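Local coordinates for 5-formaminoimidazole-4-carboxamide-1-(beta)-D-ribofuranosyl 5'-monophosphate synthetase (PDB 2R7L), which catalyses the ATP- and formate-dependent formylation of AICAR to FAICAR, a late step of de novo purine biosynthesis that here needs no folate, at residues A[227-232]-A[257-262]. Sequence-based numbering, arbitrary orientation.
With ATP (adenosine-5'-triphosphate), chain E; AMZ (aminoimidazole 4-carboxamide ribonucleotide), chain F.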
loop_
_atom_site.group_PDB
_atom_site.type_symbol
_atom_site.label_atom_id
_atom_site.label_comp_id
_atom_site.label_asym_id
_atom_site.label_seq_id
_atom_site.Cartn_x
_atom_site.Cartn_y
_atom_site.Cartn_z
ATOM N N LYS A 227 4.190 -22.877 16.089
ATOM C CA LYS A 227 4.156 -24.065 16.924
ATOM C C LYS A 227 3.274 -25.090 16.228
ATOM O O LYS A 227 2.286 -24.731 15.585
ATOM C CB LYS A 227 3.678 -23.747 18.344
ATOM C CG LYS A 227 2.206 -23.454 18.488
ATOM C CD LYS A 227 1.789 -23.533 19.945
ATOM C CE LYS A 227 0.286 -23.571 20.072
ATOM N NZ LYS A 227 -0.154 -24.030 21.409
ATOM N N ARG A 228 3.650 -26.360 16.333
ATOM C CA ARG A 228 2.949 -27.423 15.630
ATOM C C ARG A 228 1.573 -27.655 16.222
ATOM O O ARG A 228 1.355 -27.432 17.415
ATOM C CB ARG A 228 3.735 -28.732 15.700
ATOM C CG ARG A 228 5.151 -28.652 15.181
ATOM C CD ARG A 228 5.165 -28.190 13.740
ATOM N NE ARG A 228 6.286 -28.761 13.007
ATOM C CZ ARG A 228 6.917 -28.152 12.009
ATOM N NH1 ARG A 228 6.544 -26.939 11.623
ATOM N NH2 ARG A 228 7.928 -28.758 11.400
ATOM N N TYR A 229 0.658 -28.117 15.374
ATOM C CA TYR A 229 -0.691 -28.490 15.775
ATOM C C TYR A 229 -0.832 -29.925 15.296
ATOM O O TYR A 229 -1.019 -30.180 14.100
ATOM C CB TYR A 229 -1.711 -27.577 15.095
ATOM C CG TYR A 229 -3.059 -27.505 15.759
ATOM C CD1 TYR A 229 -3.177 -27.578 17.135
ATOM C CD2 TYR A 229 -4.213 -27.318 15.014
ATOM C CE1 TYR A 229 -4.393 -27.498 17.748
ATOM C CE2 TYR A 229 -5.450 -27.226 15.627
ATOM C CZ TYR A 229 -5.524 -27.322 16.997
ATOM O OH TYR A 229 -6.733 -27.246 17.638
ATOM N N GLU A 230 -0.716 -30.860 16.237
ATOM C CA GLU A 230 -0.575 -32.279 15.922
ATOM C C GLU A 230 -1.749 -33.123 16.436
ATOM O O GLU A 230 -2.320 -32.835 17.481
ATOM C CB GLU A 230 0.768 -32.787 16.460
ATOM C CG GLU A 230 1.960 -32.196 15.712
ATOM C CD GLU A 230 3.267 -32.275 16.471
ATOM O OE1 GLU A 230 3.240 -32.400 17.717
ATOM O OE2 GLU A 230 4.328 -32.195 15.812
ATOM N N SER A 231 -2.122 -34.141 15.665
ATOM C CA SER A 231 -3.210 -35.050 16.024
ATOM C C SER A 231 -2.637 -36.469 16.197
ATOM O O SER A 231 -1.859 -36.915 15.366
ATOM C CB SER A 231 -4.270 -35.041 14.924
ATOM O OG SER A 231 -5.463 -35.689 15.338
ATOM N N ASN A 232 -3.049 -37.196 17.236
ATOM C CA ASN A 232 -4.173 -36.812 18.087
ATOM C C ASN A 232 -3.751 -36.055 19.337
ATOM O O ASN A 232 -4.590 -35.575 20.098
ATOM C CB ASN A 232 -4.992 -38.053 18.471
ATOM C CG ASN A 232 -4.267 -38.965 19.460
ATOM O OD1 ASN A 232 -3.235 -38.602 20.028
ATOM N ND2 ASN A 232 -4.814 -40.158 19.670
ATOM N N GLY A 257 -1.257 -29.017 11.173
ATOM C CA GLY A 257 -1.365 -27.575 11.006
ATOM C C GLY A 257 -0.418 -26.814 11.897
ATOM O O GLY A 257 0.375 -27.413 12.626
ATOM N N ASN A 258 -0.501 -25.487 11.839
ATOM C CA ASN A 258 0.438 -24.632 12.541
ATOM C C ASN A 258 -0.249 -23.411 13.133
ATOM O O ASN A 258 -1.240 -22.919 12.610
ATOM C CB ASN A 258 1.582 -24.192 11.613
ATOM C CG ASN A 258 2.154 -25.343 10.792
ATOM O OD1 ASN A 258 3.230 -25.865 11.094
ATOM N ND2 ASN A 258 1.437 -25.737 9.749
ATOM N N ILE A 259 0.309 -22.925 14.230
ATOM C CA ILE A 259 -0.229 -21.791 14.949
ATOM C C ILE A 259 0.918 -20.788 15.048
ATOM O O ILE A 259 2.054 -21.186 15.280
ATOM C CB ILE A 259 -0.691 -22.254 16.337
ATOM C CG1 ILE A 259 -1.844 -23.266 16.196
ATOM C CG2 ILE A 259 -1.088 -21.091 17.224
ATOM C CD1 ILE A 259 -2.181 -24.002 17.485
ATOM N N PRO A 260 0.638 -19.498 14.808
ATOM C CA PRO A 260 1.671 -18.468 14.937
ATOM C C PRO A 260 2.071 -18.235 16.386
ATOM O O PRO A 260 1.246 -18.352 17.284
ATOM C CB PRO A 260 1.004 -17.212 14.367
ATOM C CG PRO A 260 -0.470 -17.475 14.433
ATOM C CD PRO A 260 -0.656 -18.953 14.350
ATOM N N VAL A 261 3.340 -17.897 16.597
ATOM C CA VAL A 261 3.858 -17.612 17.918
ATOM C C VAL A 261 5.040 -16.667 17.751
ATOM O O VAL A 261 5.666 -16.634 16.696
ATOM C CB VAL A 261 4.319 -18.923 18.633
ATOM C CG1 VAL A 261 5.562 -19.514 17.951
ATOM C CG2 VAL A 261 4.591 -18.667 20.108
ATOM N N VAL A 262 5.318 -15.871 18.777
ATOM C CA VAL A 262 6.518 -15.063 18.809
ATOM C C VAL A 262 7.245 -15.427 20.083
ATOM O O VAL A 262 6.631 -15.871 21.041
ATOM C CB VAL A 262 6.224 -13.522 18.800
ATOM C CG1 VAL A 262 5.610 -13.080 17.470
ATOM C CG2 VAL A 262 5.339 -13.124 19.970
HETATM P PG ATP E . 7.122 -33.166 11.361
HETATM O O1G ATP E . 7.667 -33.014 9.958
HETATM O O2G ATP E . 7.410 -31.989 12.273
HETATM O O3G ATP E . 5.689 -33.642 11.403
HETATM P PB ATP E . 9.521 -34.292 12.412
HETATM O O1B ATP E . 10.083 -32.980 11.922
HETATM O O2B ATP E . 10.220 -35.571 12.006
HETATM O O3B ATP E . 7.966 -34.409 11.976
HETATM P PA ATP E . 9.462 -35.442 15.049
HETATM O O1A ATP E . 10.852 -35.625 15.601
HETATM O O2A ATP E . 8.693 -36.578 14.433
HETATM O O3A ATP E . 9.489 -34.185 14.024
HETATM O "O5'" ATP E . 8.571 -34.844 16.238
HETATM C "C5'" ATP E . 7.157 -34.914 16.154
HETATM C "C4'" ATP E . 6.587 -34.263 17.403
HETATM O "O4'" ATP E . 6.915 -35.035 18.563
HETATM C "C3'" ATP E . 7.164 -32.882 17.661
HETATM O "O3'" ATP E . 6.449 -31.861 16.959
HETATM C "C2'" ATP E . 7.039 -32.745 19.166
HETATM O "O2'" ATP E . 5.739 -32.271 19.515
HETATM C "C1'" ATP E . 7.190 -34.174 19.673
HETATM N N9 ATP E . 8.599 -34.365 20.065
HETATM C C8 ATP E . 9.586 -34.741 19.228
HETATM N N7 ATP E . 10.771 -34.816 19.882
HETATM C C5 ATP E . 10.543 -34.500 21.171
HETATM C C6 ATP E . 11.362 -34.400 22.399
HETATM N N6 ATP E . 12.693 -34.654 22.382
HETATM N N1 ATP E . 10.733 -34.027 23.532
HETATM C C2 ATP E . 9.408 -33.763 23.562
HETATM N N3 ATP E . 8.607 -33.845 22.487
HETATM C C4 ATP E . 9.110 -34.189 21.283
HETATM O O5 AMZ F . 2.534 -27.870 8.289
HETATM C C6 AMZ F . 3.580 -28.461 8.572
HETATM N N2 AMZ F . 4.346 -28.170 9.620
HETATM C C3A AMZ F . 4.073 -29.616 7.716
HETATM C C7A AMZ F . 5.152 -30.443 7.974
HETATM N N3 AMZ F . 5.983 -30.394 9.016
HETATM N N1 AMZ F . 3.508 -30.014 6.583
HETATM C C5 AMZ F . 4.220 -31.059 6.137
HETATM N N AMZ F . 5.220 -31.318 6.987
HETATM C C1 AMZ F . 6.237 -32.387 6.841
HETATM C C2 AMZ F . 5.792 -33.716 7.452
HETATM C C3 AMZ F . 5.342 -34.527 6.251
HETATM O O2 AMZ F . 5.681 -35.898 6.454
HETATM O O1 AMZ F . 6.942 -34.326 8.051
HETATM O O AMZ F . 6.350 -32.582 5.421
HETATM C C AMZ F . 6.218 -33.977 5.129
HETATM C C4 AMZ F . 5.527 -34.076 3.755
HETATM O O3 AMZ F . 4.272 -33.404 3.788
HETATM P P AMZ F . 3.009 -34.070 3.106
HETATM O OP1 AMZ F . 3.098 -34.204 1.629
HETATM O O4 AMZ F . 2.806 -35.512 3.786
HETATM O OP2 AMZ F . 1.718 -33.186 3.529
#
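Two antiparallel strands of the ATP-grasp sheet, 227-230 and 257-260, bring Arg228 and Asn258 side by side on the face that carries the bound ATP and AICAR (AMZ). Around this non-hydrogen-bonded pair, Lys227 N hydrogen-bonds to Ile259 O (2.8 Å), Ile259 N returns a hydrogen bond to Lys227 O, and Tyr229 N donates to Gly257 O. The Asn258 amide grips the AICAR carboxamide twice: ND2 donates to O5 (2.8 Å), and OD1 accepts from N2 (3.0 Å) in a nearly straight bond (165°). That same N2 lies over one face of the Arg228 guanidinium, 3.2 Å from NH1. A bend at CG (chi2 -58°), followed by another at chi3, turns the guanidinium edge to the ATP gamma-phosphate, where NE and NH2 make weak hydrogen bonds to O2G; salt bridges to Asp226 and Asp316 hold the group. A leucine in place of Arg228 would probably leave both aspartates without their cation and O2G without these donors. Glu230 OE1 accepts from the ribose O2' of ATP (3.1 Å). On the other face, Ile259 CD1 sits over the Tyr229 ring, a CH-pi contact 4.2 Å from its centroid, and meets Lys227 CE at 3.6 Å. Strand 219-230 continues the sheet to strand 205-214, whereas Gly257 and Asn258, on 253-263, the edge strand within this chain, pair antiparallel with a strand of a neighbouring subunit, which extends the sheet.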